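Local coordinates for protein pngf-ii (Elizabethkingia meningoseptica, PDB 4R4X) that probably removes N-linked glycans from glycoproteins by cleaving their bond to asparagine, as a peptide:N-glycosidase related to PNGase F, at residues A[269-277]-A[285-293]; A[378-386]-A[399-410]. All blocks are in the same frame, centred on the assembly; numbering follows the deposited sequence. Where two conformers were deposited one is given.

Overall arrangement
Beyond helix 262-268 the chain enters segment 269-277, and contact 1 closes a seven-residue loop when segment 285-293 returns alongside it. The chain then runs through strand 297-303 and several further strands before reaching 378-386, where contact 2 closes a second, twelve-residue loop against 399-410. The two contacts lie in series, neither nested nor crossed, with centres about 11 Å apart. They nevertheless meet in space: the hydroxyl of Y276 reaches the backbone of G405, and V287 pairs through its backbone with N384. Contact 1 thus leans on the edge strands 378-384 and 406-412, which contact 2 packs together from two different sheets.

Contact 1 of 2, residues A[269-277]-A[285-293]; sequences GVKSLPVYQ and QGVALTPDY
P274 packs on the phenol ring of Y293, and here the two segments are most closely packed. The proline CD sits over one face of the ring, displaced toward its rim, 3.8 Å from the centroid, in a CH-pi contact; P274 CG comes within 3.5 Å of Y293 CG. With CG anti to the backbone N (chi1 172°), the Y293 ring extends beneath the proline toward G286, where its OH donates to G286 O over 2.8 Å. This bond tethers the far end of the ring on which the proline rests. L273 CD2 adds an oblique contact, 3.9 Å from Y293 CE1.

The backbone is tied at the same point. G286 N donates to P274 O at 2.8 Å with an N-H...O angle of 164°, beside the antiparallel non-hydrogen-bonded pair V275 and Q285 of a small hairpin. Further along, V287 CG2 meets Y276 CB at 3.6 Å, the two side chains crossing at about a right angle.

Toward solvent the fit is slacker. V270 CG2 touches Q285 CB and CG at 4.0 Å, with both residues partly exposed, and the side chain of Q285 bends at chi2 (83°) and carries its amide to D395, whose backbone N donates to OE1. V275, on the same face of the hairpin as Q285, is exposed to solvent. In the surrounding fold, L273 and Y293 both pack on Y262 of helix 262-268, while A288 and L289 rest on V408 of strand 406-412 and V287 and L289 join their backbones to strand 378-384.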
ATOM      1  N   GLY A 269      26.499 -19.119   2.129  1.00 17.51           N
ATOM      2  CA  GLY A 269      27.103 -19.070   0.820  1.00 17.45           C
ATOM      3  C   GLY A 269      26.325 -19.815  -0.234  1.00 16.89           C
ATOM      4  O   GLY A 269      25.560 -20.757   0.029  1.00 16.65           O
ATOM      5  N   VAL A 270      26.557 -19.389  -1.465  1.00 17.14           N
ATOM      6  CA  VAL A 270      25.781 -19.847  -2.579  1.00 18.72           C
ATOM      7  C   VAL A 270      25.867 -21.377  -2.745  1.00 19.93           C
ATOM      8  O   VAL A 270      24.962 -21.980  -3.298  1.00 18.62           O
ATOM      9  CB  VAL A 270      26.208 -19.114  -3.865  1.00 18.56           C
ATOM     10  CG1 VAL A 270      27.540 -19.657  -4.388  1.00 18.81           C
ATOM     11  CG2 VAL A 270      25.125 -19.226  -4.915  1.00 19.16           C
ATOM     12  N   LYS A 271      26.933 -22.011  -2.249  1.00 20.89           N
ATOM     13  CA  LYS A 271      27.065 -23.470  -2.400  1.00 21.76           C
ATOM     14  C   LYS A 271      25.966 -24.248  -1.664  1.00 20.62           C
ATOM     15  O   LYS A 271      25.685 -25.384  -2.012  1.00 20.26           O
ATOM     16  CB  LYS A 271      28.457 -23.938  -1.936  1.00 24.25           C
ATOM     17  CG  LYS A 271      28.801 -25.371  -2.324  1.00 28.58           C
ATOM     18  CD  LYS A 271      30.216 -25.755  -1.894  1.00 30.84           C
ATOM     19  CE  LYS A 271      30.574 -27.178  -2.311  1.00 33.40           C
ATOM     20  NZ  LYS A 271      30.293 -27.416  -3.758  1.00 35.11           N
ATOM     21  N   SER A 272      25.340 -23.648  -0.658  1.00 20.10           N
ATOM     22  CA  SER A 272      24.306 -24.323   0.113  1.00 20.02           C
ATOM     23  C   SER A 272      23.003 -24.496  -0.668  1.00 19.15           C
ATOM     24  O   SER A 272      22.217 -25.335  -0.331  1.00 17.43           O
ATOM     25  CB  SER A 272      24.029 -23.570   1.417  1.00 20.96           C
ATOM     26  OG  SER A 272      25.116 -23.724   2.299  1.00 22.87           O
ATOM     27  N   LEU A 273      22.798 -23.681  -1.698  1.00 18.07           N
ATOM     28  CA  LEU A 273      21.622 -23.770  -2.545  1.00 18.75           C
ATOM     29  C   LEU A 273      21.673 -25.013  -3.436  1.00 18.59           C
ATOM     30  O   LEU A 273      22.736 -25.385  -3.924  1.00 18.51           O
ATOM     31  CB  LEU A 273      21.527 -22.523  -3.425  1.00 18.04           C
ATOM     32  CG  LEU A 273      21.391 -21.202  -2.664  1.00 18.52           C
ATOM     33  CD1 LEU A 273      21.265 -20.042  -3.640  1.00 18.98           C
ATOM     34  CD2 LEU A 273      20.203 -21.252  -1.709  1.00 18.83           C
ATOM     35  N   PRO A 274      20.527 -25.665  -3.644  1.00 19.24           N
ATOM     36  CA  PRO A 274      20.464 -26.783  -4.603  1.00 19.69           C
ATOM     37  C   PRO A 274      20.858 -26.365  -6.016  1.00 20.25           C
ATOM     38  O   PRO A 274      20.466 -25.281  -6.474  1.00 18.65           O
ATOM     39  CB  PRO A 274      18.995 -27.199  -4.578  1.00 20.51           C
ATOM     40  CG  PRO A 274      18.435 -26.659  -3.324  1.00 20.79           C
ATOM     41  CD  PRO A 274      19.259 -25.469  -2.929  1.00 20.42           C
ATOM     42  N   VAL A 275      21.630 -27.216  -6.693  1.00 20.02           N
ATOM     43  CA  VAL A 275      22.084 -26.968  -8.071  1.00 20.83           C
ATOM     44  C   VAL A 275      20.997 -27.371  -9.075  1.00 20.04           C
ATOM     45  O   VAL A 275      20.407 -28.436  -8.962  1.00 21.91           O
ATOM     46  CB  VAL A 275      23.412 -27.730  -8.373  1.00 22.59           C
ATOM     47  CG1 VAL A 275      23.809 -27.599  -9.829  1.00 23.12           C
ATOM     48  CG2 VAL A 275      24.554 -27.201  -7.514  1.00 22.84           C
ATOM     49  N   TYR A 276      20.689 -26.496 -10.030  1.00 19.22           N
ATOM     50  CA  TYR A 276      19.776 -26.813 -11.126  1.00 18.77           C
ATOM     51  C   TYR A 276      20.565 -26.919 -12.430  1.00 18.92           C
ATOM     52  O   TYR A 276      21.380 -26.061 -12.741  1.00 19.38           O
ATOM     53  CB  TYR A 276      18.680 -25.727 -11.284  1.00 19.04           C
ATOM     54  CG  TYR A 276      17.733 -25.981 -12.455  1.00 18.40           C
ATOM     55  CD1 TYR A 276      16.738 -26.956 -12.382  1.00 19.21           C
ATOM     56  CD2 TYR A 276      17.840 -25.258 -13.624  1.00 17.70           C
ATOM     57  CE1 TYR A 276      15.878 -27.198 -13.453  1.00 19.43           C
ATOM     58  CE2 TYR A 276      16.990 -25.478 -14.694  1.00 18.70           C
ATOM     59  CZ  TYR A 276      16.018 -26.457 -14.612  1.00 18.95           C
ATOM     60  OH  TYR A 276      15.188 -26.669 -15.676  1.00 19.90           O
ATOM     61  N   GLN A 277      20.306 -27.967 -13.199  1.00 20.20           N
ATOM     62  CA  GLN A 277      20.977 -28.174 -14.501  1.00 20.66           C
ATOM     63  C   GLN A 277      19.958 -28.685 -15.510  1.00 20.62           C
ATOM     64  O   GLN A 277      19.069 -29.454 -15.138  1.00 21.19           O
ATOM     65  CB  GLN A 277      22.142 -29.159 -14.335  1.00 23.72           C
ATOM     66  CG  GLN A 277      23.292 -28.563 -13.548  1.00 26.51           C
ATOM     67  CD  GLN A 277      24.456 -29.514 -13.306  1.00 30.48           C
ATOM     68  OE1 GLN A 277      25.532 -29.089 -12.891  1.00 35.27           O
ATOM     69  NE2 GLN A 277      24.238 -30.784 -13.530  1.00 30.15           N
ATOM     70  N   GLN A 285      21.710 -21.973  -9.390  1.00 17.60           N
ATOM     71  CA  GLN A 285      21.632 -22.200  -7.958  1.00 17.80           C
ATOM     72  C   GLN A 285      20.320 -21.693  -7.360  1.00 17.21           C
ATOM     73  O   GLN A 285      19.994 -20.516  -7.465  1.00 17.26           O
ATOM     74  CB  GLN A 285      22.794 -21.508  -7.253  1.00 18.38           C
ATOM     75  CG  GLN A 285      24.165 -21.842  -7.806  1.00 18.53           C
ATOM     76  CD  GLN A 285      24.547 -21.023  -9.027  1.00 19.28           C
ATOM     77  OE1 GLN A 285      24.243 -19.820  -9.125  1.00 18.27           O
ATOM     78  NE2 GLN A 285      25.231 -21.671  -9.967  1.00 18.74           N
ATOM     79  N   GLY A 286      19.588 -22.590  -6.708  1.00 16.63           N
ATOM     80  CA  GLY A 286      18.449 -22.215  -5.878  1.00 15.91           C
ATOM     81  C   GLY A 286      17.259 -21.654  -6.630  1.00 15.29           C
ATOM     82  O   GLY A 286      16.465 -20.904  -6.060  1.00 15.34           O
ATOM     83  N   VAL A 287      17.123 -22.046  -7.888  1.00 14.98           N
ATOM     84  CA  VAL A 287      16.100 -21.476  -8.765  1.00 15.27           C
ATOM     85  C   VAL A 287      14.812 -22.279  -8.821  1.00 15.41           C
ATOM     86  O   VAL A 287      13.812 -21.782  -9.355  1.00 14.17           O
ATOM     87  CB  VAL A 287      16.614 -21.251 -10.202  1.00 15.08           C
ATOM     88  CG1 VAL A 287      17.800 -20.327 -10.166  1.00 14.68           C
ATOM     89  CG2 VAL A 287      16.945 -22.562 -10.914  1.00 15.48           C
ATOM     90  N   ALA A 288      14.835 -23.496  -8.276  1.00 14.89           N
ATOM     91  CA  ALA A 288      13.688 -24.392  -8.337  1.00 15.79           C
ATOM     92  C   ALA A 288      13.397 -25.068  -7.002  1.00 16.22           C
ATOM     93  O   ALA A 288      14.309 -25.399  -6.245  1.00 16.17           O
ATOM     94  CB  ALA A 288      13.911 -25.461  -9.405  1.00 16.22           C
ATOM     95  N   LEU A 289      12.112 -25.281  -6.724  1.00 15.71           N
ATOM     96  CA  LEU A 289      11.709 -26.013  -5.551  1.00 17.47           C
ATOM     97  C   LEU A 289      12.286 -27.436  -5.648  1.00 17.51           C
ATOM     98  O   LEU A 289      12.386 -27.989  -6.743  1.00 16.05           O
ATOM     99  CB  LEU A 289      10.179 -26.031  -5.463  1.00 18.50           C
ATOM    100  CG  LEU A 289       9.402 -27.022  -4.609  1.00 19.03           C
ATOM    101  CD1 LEU A 289       7.975 -26.511  -4.496  1.00 19.80           C
ATOM    102  CD2 LEU A 289       9.429 -28.420  -5.194  1.00 20.61           C
ATOM    103  N   THR A 290      12.735 -27.969  -4.513  1.00 17.77           N
ATOM    104  CA  THR A 290      13.066 -29.394  -4.413  1.00 18.59           C
ATOM    105  C   THR A 290      12.381 -29.926  -3.131  1.00 18.88           C
ATOM    106  O   THR A 290      11.818 -29.161  -2.360  1.00 18.18           O
ATOM    107  CB  THR A 290      14.587 -29.641  -4.351  1.00 18.99           C
ATOM    108  OG1 THR A 290      15.048 -29.376  -3.036  1.00 18.61           O
ATOM    109  CG2 THR A 290      15.376 -28.791  -5.336  1.00 19.35           C
ATOM    110  N   PRO A 291      12.451 -31.238  -2.887  1.00 20.08           N
ATOM    111  CA  PRO A 291      11.866 -31.742  -1.652  1.00 20.44           C
ATOM    112  C   PRO A 291      12.419 -31.082  -0.387  1.00 19.43           C
ATOM    113  O   PRO A 291      11.730 -31.047   0.623  1.00 18.24           O
ATOM    114  CB  PRO A 291      12.219 -33.243  -1.697  1.00 20.98           C
ATOM    115  CG  PRO A 291      12.318 -33.558  -3.149  1.00 20.62           C
ATOM    116  CD  PRO A 291      12.987 -32.330  -3.727  1.00 20.59           C
ATOM    117  N   ASP A 292      13.644 -30.560  -0.458  1.00 18.91           N
ATOM    118  CA  ASP A 292      14.332 -29.978   0.688  1.00 20.12           C
ATOM    119  C   ASP A 292      14.431 -28.447   0.649  1.00 18.29           C
ATOM    120  O   ASP A 292      15.006 -27.847   1.560  1.00 17.29           O
ATOM    121  CB  ASP A 292      15.757 -30.550   0.763  1.00 22.56           C
ATOM    122  CG  ASP A 292      15.788 -32.055   0.526  1.00 25.99           C
ATOM    123  OD1 ASP A 292      15.221 -32.768   1.365  1.00 28.37           O
ATOM    124  OD2 ASP A 292      16.323 -32.508  -0.516  1.00 29.04           O
ATOM    125  N   TYR A 293      13.857 -27.811  -0.379  1.00 16.61           N
ATOM    126  CA  TYR A 293      14.145 -26.394  -0.617  1.00 15.11           C
ATOM    127  C   TYR A 293      12.987 -25.695  -1.312  1.00 14.62           C
ATOM    128  O   TYR A 293      12.357 -26.262  -2.217  1.00 14.27           O
ATOM    129  CB  TYR A 293      15.425 -26.277  -1.469  1.00 14.97           C
ATOM    130  CG  TYR A 293      15.742 -24.883  -1.965  1.00 14.63           C
ATOM    131  CD1 TYR A 293      16.369 -23.967  -1.151  1.00 14.34           C
ATOM    132  CD2 TYR A 293      15.378 -24.482  -3.255  1.00 14.67           C
ATOM    133  CE1 TYR A 293      16.628 -22.681  -1.592  1.00 14.23           C
ATOM    134  CE2 TYR A 293      15.650 -23.212  -3.715  1.00 14.10           C
ATOM    135  CZ  TYR A 293      16.278 -22.319  -2.874  1.00 14.05           C
ATOM    136  OH  TYR A 293      16.567 -21.064  -3.301  1.00 13.98           O
TER

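Contact 2 of 2, residues A[378-386]-A[399-410]; sequences FVLPVFNTT and MFNSDKGVEVDF
V382 sets CG1 over one face of the F410 ring, 4.1 Å from F410 CD1, while L380 CD2 reaches F410 CB obliquely at 4.2 Å. Apolar side chains here join the outermost strands of two antiparallel sheets, 378-384 of one and 406-412 of the other, consistent with the beta-sandwich (jelly-roll) domains of PNGase F. The short segments run nearly antiparallel, at 156°, with axes 7.5 Å apart, and the layer between them is filled mainly by apolar side chains.

A classic beta bulge places V382 and F383 both opposite G532 of strand 527-537, and both consecutive side chains are directed toward 399-410. F383 meets V406 through its CB, 4.0 Å from V406 CG1, and its ring continues to V513 of strand 507-514.

At the far end, T385 divides its branches. OG1 bonds with V530 N and W528 O, which fixes the rotation (chi1 71°) and directs the methyl into the apolar layer. There T385 CG2 lies 3.9 Å from the selenium of selenomethionine M399, whose CG sits over the centre of the neighbouring F400 ring, and the same methyl closes on V406 CG2 at 3.7 Å.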
ATOM      1  N   PHE A 378      -3.857 -21.039  -0.441  1.00 15.60           N
ATOM      2  CA  PHE A 378      -2.685 -21.849  -0.694  1.00 15.64           C
ATOM      3  C   PHE A 378      -1.705 -21.059  -1.546  1.00 15.31           C
ATOM      4  O   PHE A 378      -2.110 -20.418  -2.521  1.00 14.60           O
ATOM      5  CB  PHE A 378      -3.094 -23.128  -1.426  1.00 17.17           C
ATOM      6  CG  PHE A 378      -1.946 -24.038  -1.789  1.00 17.89           C
ATOM      7  CD1 PHE A 378      -1.287 -23.897  -2.995  1.00 17.91           C
ATOM      8  CD2 PHE A 378      -1.553 -25.069  -0.930  1.00 19.75           C
ATOM      9  CE1 PHE A 378      -0.244 -24.748  -3.344  1.00 18.33           C
ATOM     10  CE2 PHE A 378      -0.502 -25.903  -1.267  1.00 19.92           C
ATOM     11  CZ  PHE A 378       0.140 -25.756  -2.486  1.00 18.64           C
ATOM     12  N   VAL A 379      -0.435 -21.094  -1.147  1.00 14.38           N
ATOM     13  CA  VAL A 379       0.691 -20.462  -1.845  1.00 14.21           C
ATOM     14  C   VAL A 379       1.889 -21.405  -1.797  1.00 14.58           C
ATOM     15  O   VAL A 379       2.263 -21.858  -0.723  1.00 15.81           O
ATOM     16  CB  VAL A 379       1.092 -19.134  -1.157  1.00 14.15           C
ATOM     17  CG1 VAL A 379       2.329 -18.541  -1.793  1.00 13.93           C
ATOM     18  CG2 VAL A 379      -0.055 -18.135  -1.217  1.00 14.05           C
ATOM     19  N   LEU A 380       2.456 -21.731  -2.963  1.00 14.46           N
ATOM     20  CA  LEU A 380       3.663 -22.557  -3.076  1.00 14.49           C
ATOM     21  C   LEU A 380       4.618 -21.947  -4.094  1.00 14.44           C
ATOM     22  O   LEU A 380       4.299 -21.912  -5.290  1.00 13.17           O
ATOM     23  CB  LEU A 380       3.321 -23.962  -3.562  1.00 15.04           C
ATOM     24  CG  LEU A 380       4.497 -24.945  -3.624  1.00 15.24           C
ATOM     25  CD1 LEU A 380       5.045 -25.210  -2.245  1.00 16.35           C
ATOM     26  CD2 LEU A 380       4.091 -26.256  -4.275  1.00 15.15           C
ATOM     27  N   PRO A 381       5.793 -21.472  -3.637  1.00 14.92           N
ATOM     28  CA  PRO A 381       6.812 -20.959  -4.555  1.00 14.75           C
ATOM     29  C   PRO A 381       7.459 -22.117  -5.313  1.00 15.33           C
ATOM     30  O   PRO A 381       7.979 -23.023  -4.677  1.00 15.17           O
ATOM     31  CB  PRO A 381       7.840 -20.310  -3.630  1.00 14.95           C
ATOM     32  CG  PRO A 381       7.679 -21.001  -2.314  1.00 15.13           C
ATOM     33  CD  PRO A 381       6.213 -21.391  -2.224  1.00 14.80           C
ATOM     34  N   VAL A 382       7.407 -22.096  -6.642  1.00 14.71           N
ATOM     35  CA  VAL A 382       7.867 -23.229  -7.448  1.00 15.10           C
ATOM     36  C   VAL A 382       9.185 -22.953  -8.157  1.00 14.02           C
ATOM     37  O   VAL A 382      10.019 -23.835  -8.258  1.00 13.93           O
ATOM     38  CB  VAL A 382       6.784 -23.730  -8.426  1.00 16.41           C
ATOM     39  CG1 VAL A 382       5.653 -24.396  -7.655  1.00 16.94           C
ATOM     40  CG2 VAL A 382       6.219 -22.618  -9.268  1.00 17.40           C
ATOM     41  N   PHE A 383       9.400 -21.714  -8.608  1.00 13.40           N
ATOM     42  CA  PHE A 383      10.687 -21.348  -9.168  1.00 12.64           C
ATOM     43  C   PHE A 383      10.944 -19.863  -9.026  1.00 12.66           C
ATOM     44  O   PHE A 383      10.021 -19.057  -8.856  1.00 12.94           O
ATOM     45  CB  PHE A 383      10.826 -21.761 -10.641  1.00 12.81           C
ATOM     46  CG  PHE A 383       9.786 -21.178 -11.552  1.00 12.73           C
ATOM     47  CD1 PHE A 383       9.997 -19.978 -12.189  1.00 13.26           C
ATOM     48  CD2 PHE A 383       8.629 -21.890 -11.843  1.00 13.40           C
ATOM     49  CE1 PHE A 383       9.034 -19.443 -13.029  1.00 13.21           C
ATOM     50  CE2 PHE A 383       7.667 -21.379 -12.702  1.00 13.35           C
ATOM     51  CZ  PHE A 383       7.871 -20.148 -13.287  1.00 13.92           C
ATOM     52  N   ASN A 384      12.222 -19.521  -9.095  1.00 13.10           N
ATOM     53  CA  ASN A 384      12.667 -18.133  -9.140  1.00 13.50           C
ATOM     54  C   ASN A 384      14.072 -18.100  -9.706  1.00 13.32           C
ATOM     55  O   ASN A 384      15.016 -18.552  -9.045  1.00 13.26           O
ATOM     56  CB  ASN A 384      12.648 -17.519  -7.752  1.00 13.84           C
ATOM     57  CG  ASN A 384      12.742 -16.003  -7.791  1.00 14.80           C
ATOM     58  OD1 ASN A 384      13.282 -15.407  -8.731  1.00 13.80           O
ATOM     59  ND2 ASN A 384      12.182 -15.367  -6.773  1.00 16.19           N
ATOM     60  N   THR A 385      14.203 -17.606 -10.935  1.00 12.84           N
ATOM     61  CA  THR A 385      15.493 -17.518 -11.578  1.00 13.17           C
ATOM     62  C   THR A 385      16.216 -16.217 -11.301  1.00 13.10           C
ATOM     63  O   THR A 385      17.377 -16.104 -11.632  1.00 13.71           O
ATOM     64  CB  THR A 385      15.416 -17.690 -13.108  1.00 12.95           C
ATOM     65  OG1 THR A 385      14.797 -16.540 -13.711  1.00 12.77           O
ATOM     66  CG2 THR A 385      14.632 -18.976 -13.469  1.00 13.71           C
ATOM     67  N   THR A 386      15.538 -15.246 -10.706  1.00 12.96           N
ATOM     68  CA  THR A 386      16.136 -13.939 -10.466  1.00 13.02           C
ATOM     69  C   THR A 386      17.332 -14.035  -9.506  1.00 13.79           C
ATOM     70  O   THR A 386      17.177 -14.452  -8.349  1.00 13.29           O
ATOM     71  CB  THR A 386      15.101 -12.955  -9.898  1.00 12.98           C
ATOM     72  OG1 THR A 386      13.957 -12.876 -10.767  1.00 12.54           O
ATOM     73  CG2 THR A 386      15.716 -11.550  -9.731  1.00 13.32           C
HETATM   74  N   MSE A 399      19.587 -19.953 -18.580  1.00 17.47           N
HETATM   75  CA  MSE A 399      19.210 -21.358 -18.805  1.00 17.61           C
HETATM   76  C   MSE A 399      18.292 -21.580 -19.977  1.00 16.74           C
HETATM   77  O   MSE A 399      18.041 -22.714 -20.356  1.00 16.97           O
HETATM   78  CB  MSE A 399      18.572 -21.959 -17.544  1.00 18.31           C
HETATM   79  CG  MSE A 399      17.198 -21.436 -17.161  1.00 19.48           C
HETATM   80 SE   MSE A 399      17.359 -19.797 -16.065  1.00 24.98          SE
HETATM   81  CE  MSE A 399      18.110 -20.573 -14.417  1.00 21.21           C
ATOM     82  N   PHE A 400      17.802 -20.509 -20.577  1.00 15.50           N
ATOM     83  CA  PHE A 400      16.729 -20.628 -21.547  1.00 15.76           C
ATOM     84  C   PHE A 400      17.216 -20.871 -22.966  1.00 16.60           C
ATOM     85  O   PHE A 400      16.416 -21.021 -23.882  1.00 16.19           O
ATOM     86  CB  PHE A 400      15.804 -19.429 -21.418  1.00 15.21           C
ATOM     87  CG  PHE A 400      15.034 -19.434 -20.138  1.00 15.13           C
ATOM     88  CD1 PHE A 400      14.006 -20.347 -19.949  1.00 14.88           C
ATOM     89  CD2 PHE A 400      15.335 -18.556 -19.123  1.00 14.43           C
ATOM     90  CE1 PHE A 400      13.301 -20.376 -18.774  1.00 15.27           C
ATOM     91  CE2 PHE A 400      14.618 -18.567 -17.941  1.00 15.45           C
ATOM     92  CZ  PHE A 400      13.603 -19.485 -17.759  1.00 15.21           C
ATOM     93  N   ASN A 401      18.529 -20.996 -23.148  1.00 17.51           N
ATOM     94  CA  ASN A 401      19.021 -21.512 -24.434  1.00 19.32           C
ATOM     95  C   ASN A 401      18.821 -23.023 -24.618  1.00 20.73           C
ATOM     96  O   ASN A 401      19.053 -23.530 -25.705  1.00 24.02           O
ATOM     97  CB  ASN A 401      20.465 -21.107 -24.717  1.00 20.20           C
ATOM     98  CG  ASN A 401      21.476 -21.818 -23.830  1.00 22.16           C
ATOM     99  OD1 ASN A 401      22.584 -22.146 -24.285  1.00 26.54           O
ATOM    100  ND2 ASN A 401      21.130 -22.045 -22.587  1.00 19.63           N
ATOM    101  N   SER A 402      18.389 -23.737 -23.577  1.00 19.53           N
ATOM    102  CA  SER A 402      18.017 -25.142 -23.714  1.00 20.22           C
ATOM    103  C   SER A 402      16.511 -25.194 -23.839  1.00 20.80           C
ATOM    104  O   SER A 402      15.816 -24.484 -23.112  1.00 19.36           O
ATOM    105  CB  SER A 402      18.420 -25.960 -22.493  1.00 19.92           C
ATOM    106  OG  SER A 402      17.688 -27.180 -22.434  1.00 20.30           O
ATOM    107  N   ASP A 403      16.011 -26.079 -24.701  1.00 21.90           N
ATOM    108  CA  ASP A 403      14.563 -26.308 -24.806  1.00 24.29           C
ATOM    109  C   ASP A 403      13.929 -26.733 -23.469  1.00 23.19           C
ATOM    110  O   ASP A 403      12.739 -26.522 -23.276  1.00 22.62           O
ATOM    111  CB  ASP A 403      14.239 -27.348 -25.889  1.00 26.59           C
ATOM    112  CG  ASP A 403      12.728 -27.516 -26.102  1.00 27.91           C
ATOM    113  OD1 ASP A 403      12.091 -26.616 -26.681  1.00 30.31           O
ATOM    114  OD2 ASP A 403      12.167 -28.529 -25.653  1.00 30.03           O
ATOM    115  N   LYS A 404      14.707 -27.325 -22.555  1.00 20.75           N
ATOM    116  CA  LYS A 404      14.170 -27.749 -21.255  1.00 20.68           C
ATOM    117  C   LYS A 404      13.804 -26.547 -20.360  1.00 19.25           C
ATOM    118  O   LYS A 404      12.924 -26.646 -19.513  1.00 18.53           O
ATOM    119  CB  LYS A 404      15.154 -28.649 -20.503  1.00 23.05           C
ATOM    120  CG  LYS A 404      14.644 -29.068 -19.129  1.00 26.77           C
ATOM    121  CD  LYS A 404      15.415 -30.238 -18.513  1.00 31.24           C
ATOM    122  CE  LYS A 404      15.438 -30.147 -16.986  1.00 33.40           C
ATOM    123  NZ  LYS A 404      16.118 -31.332 -16.378  1.00 37.42           N
ATOM    124  N   GLY A 405      14.482 -25.421 -20.551  1.00 17.64           N
ATOM    125  CA  GLY A 405      14.177 -24.208 -19.792  1.00 17.07           C
ATOM    126  C   GLY A 405      14.238 -24.482 -18.304  1.00 16.68           C
ATOM    127  O   GLY A 405      15.211 -25.087 -17.813  1.00 16.63           O
ATOM    128  N   VAL A 406      13.196 -24.052 -17.597  1.00 16.21           N
ATOM    129  CA  VAL A 406      13.061 -24.296 -16.167  1.00 16.55           C
ATOM    130  C   VAL A 406      11.918 -25.300 -15.985  1.00 16.43           C
ATOM    131  O   VAL A 406      10.812 -25.059 -16.405  1.00 16.15           O
ATOM    132  CB  VAL A 406      12.715 -23.009 -15.379  1.00 16.27           C
ATOM    133  CG1 VAL A 406      12.267 -23.373 -13.976  1.00 16.82           C
ATOM    134  CG2 VAL A 406      13.913 -22.082 -15.322  1.00 16.49           C
ATOM    135  N   GLU A 407      12.198 -26.410 -15.336  1.00 17.57           N
ATOM    136  CA  GLU A 407      11.217 -27.474 -15.170  1.00 19.04           C
ATOM    137  C   GLU A 407      11.244 -27.858 -13.719  1.00 18.75           C
ATOM    138  O   GLU A 407      12.327 -28.110 -13.168  1.00 18.83           O
ATOM    139  CB  GLU A 407      11.580 -28.662 -16.068  1.00 22.63           C
ATOM    140  CG  GLU A 407      10.669 -29.865 -15.913  1.00 27.54           C
ATOM    141  CD  GLU A 407      10.819 -30.839 -17.076  1.00 31.31           C
ATOM    142  OE1 GLU A 407       9.777 -31.303 -17.593  1.00 35.66           O
ATOM    143  OE2 GLU A 407      11.970 -31.079 -17.498  1.00 31.55           O
ATOM    144  N   VAL A 408      10.072 -27.857 -13.090  1.00 17.48           N
ATOM    145  CA  VAL A 408       9.928 -28.139 -11.666  0.50 17.40           C
ATOM    146  C   VAL A 408       8.818 -29.183 -11.451  1.00 17.82           C
ATOM    147  O   VAL A 408       7.762 -29.091 -12.079  1.00 17.01           O
ATOM    148  CB  VAL A 408       9.560 -26.841 -10.909  0.50 16.57           C
ATOM    149  CG1 VAL A 408       9.684 -27.010  -9.406  0.50 16.12           C
ATOM    150  CG2 VAL A 408      10.431 -25.685 -11.383  0.50 16.79           C
ATOM    151  N   ASP A 409       9.058 -30.130 -10.550  1.00 19.35           N
ATOM    152  CA  ASP A 409       8.107 -31.155 -10.139  1.00 21.72           C
ATOM    153  C   ASP A 409       7.746 -30.797  -8.691  1.00 20.39           C
ATOM    154  O   ASP A 409       8.620 -30.400  -7.933  1.00 19.36           O
ATOM    155  CB  ASP A 409       8.806 -32.543 -10.209  1.00 26.51           C
ATOM    156  CG  ASP A 409       7.874 -33.718  -9.929  1.00 34.76           C
ATOM    157  OD1 ASP A 409       6.673 -33.637 -10.259  1.00 42.27           O
ATOM    158  OD2 ASP A 409       8.352 -34.769  -9.409  1.00 42.48           O
ATOM    159  N   PHE A 410       6.474 -30.949  -8.318  1.00 18.84           N
ATOM    160  CA  PHE A 410       6.005 -30.721  -6.945  1.00 18.52           C
ATOM    161  C   PHE A 410       4.813 -31.639  -6.645  1.00 18.67           C
ATOM    162  O   PHE A 410       4.170 -32.181  -7.557  1.00 17.53           O
ATOM    163  CB  PHE A 410       5.598 -29.257  -6.737  1.00 18.60           C
ATOM    164  CG  PHE A 410       4.587 -28.766  -7.726  1.00 17.60           C
ATOM    165  CD1 PHE A 410       4.994 -28.250  -8.948  1.00 17.99           C
ATOM    166  CD2 PHE A 410       3.228 -28.842  -7.455  1.00 17.54           C
ATOM    167  CE1 PHE A 410       4.077 -27.811  -9.868  1.00 16.77           C
ATOM    168  CE2 PHE A 410       2.307 -28.415  -8.382  1.00 17.58           C
ATOM    169  CZ  PHE A 410       2.736 -27.898  -9.591  1.00 17.54           C
TER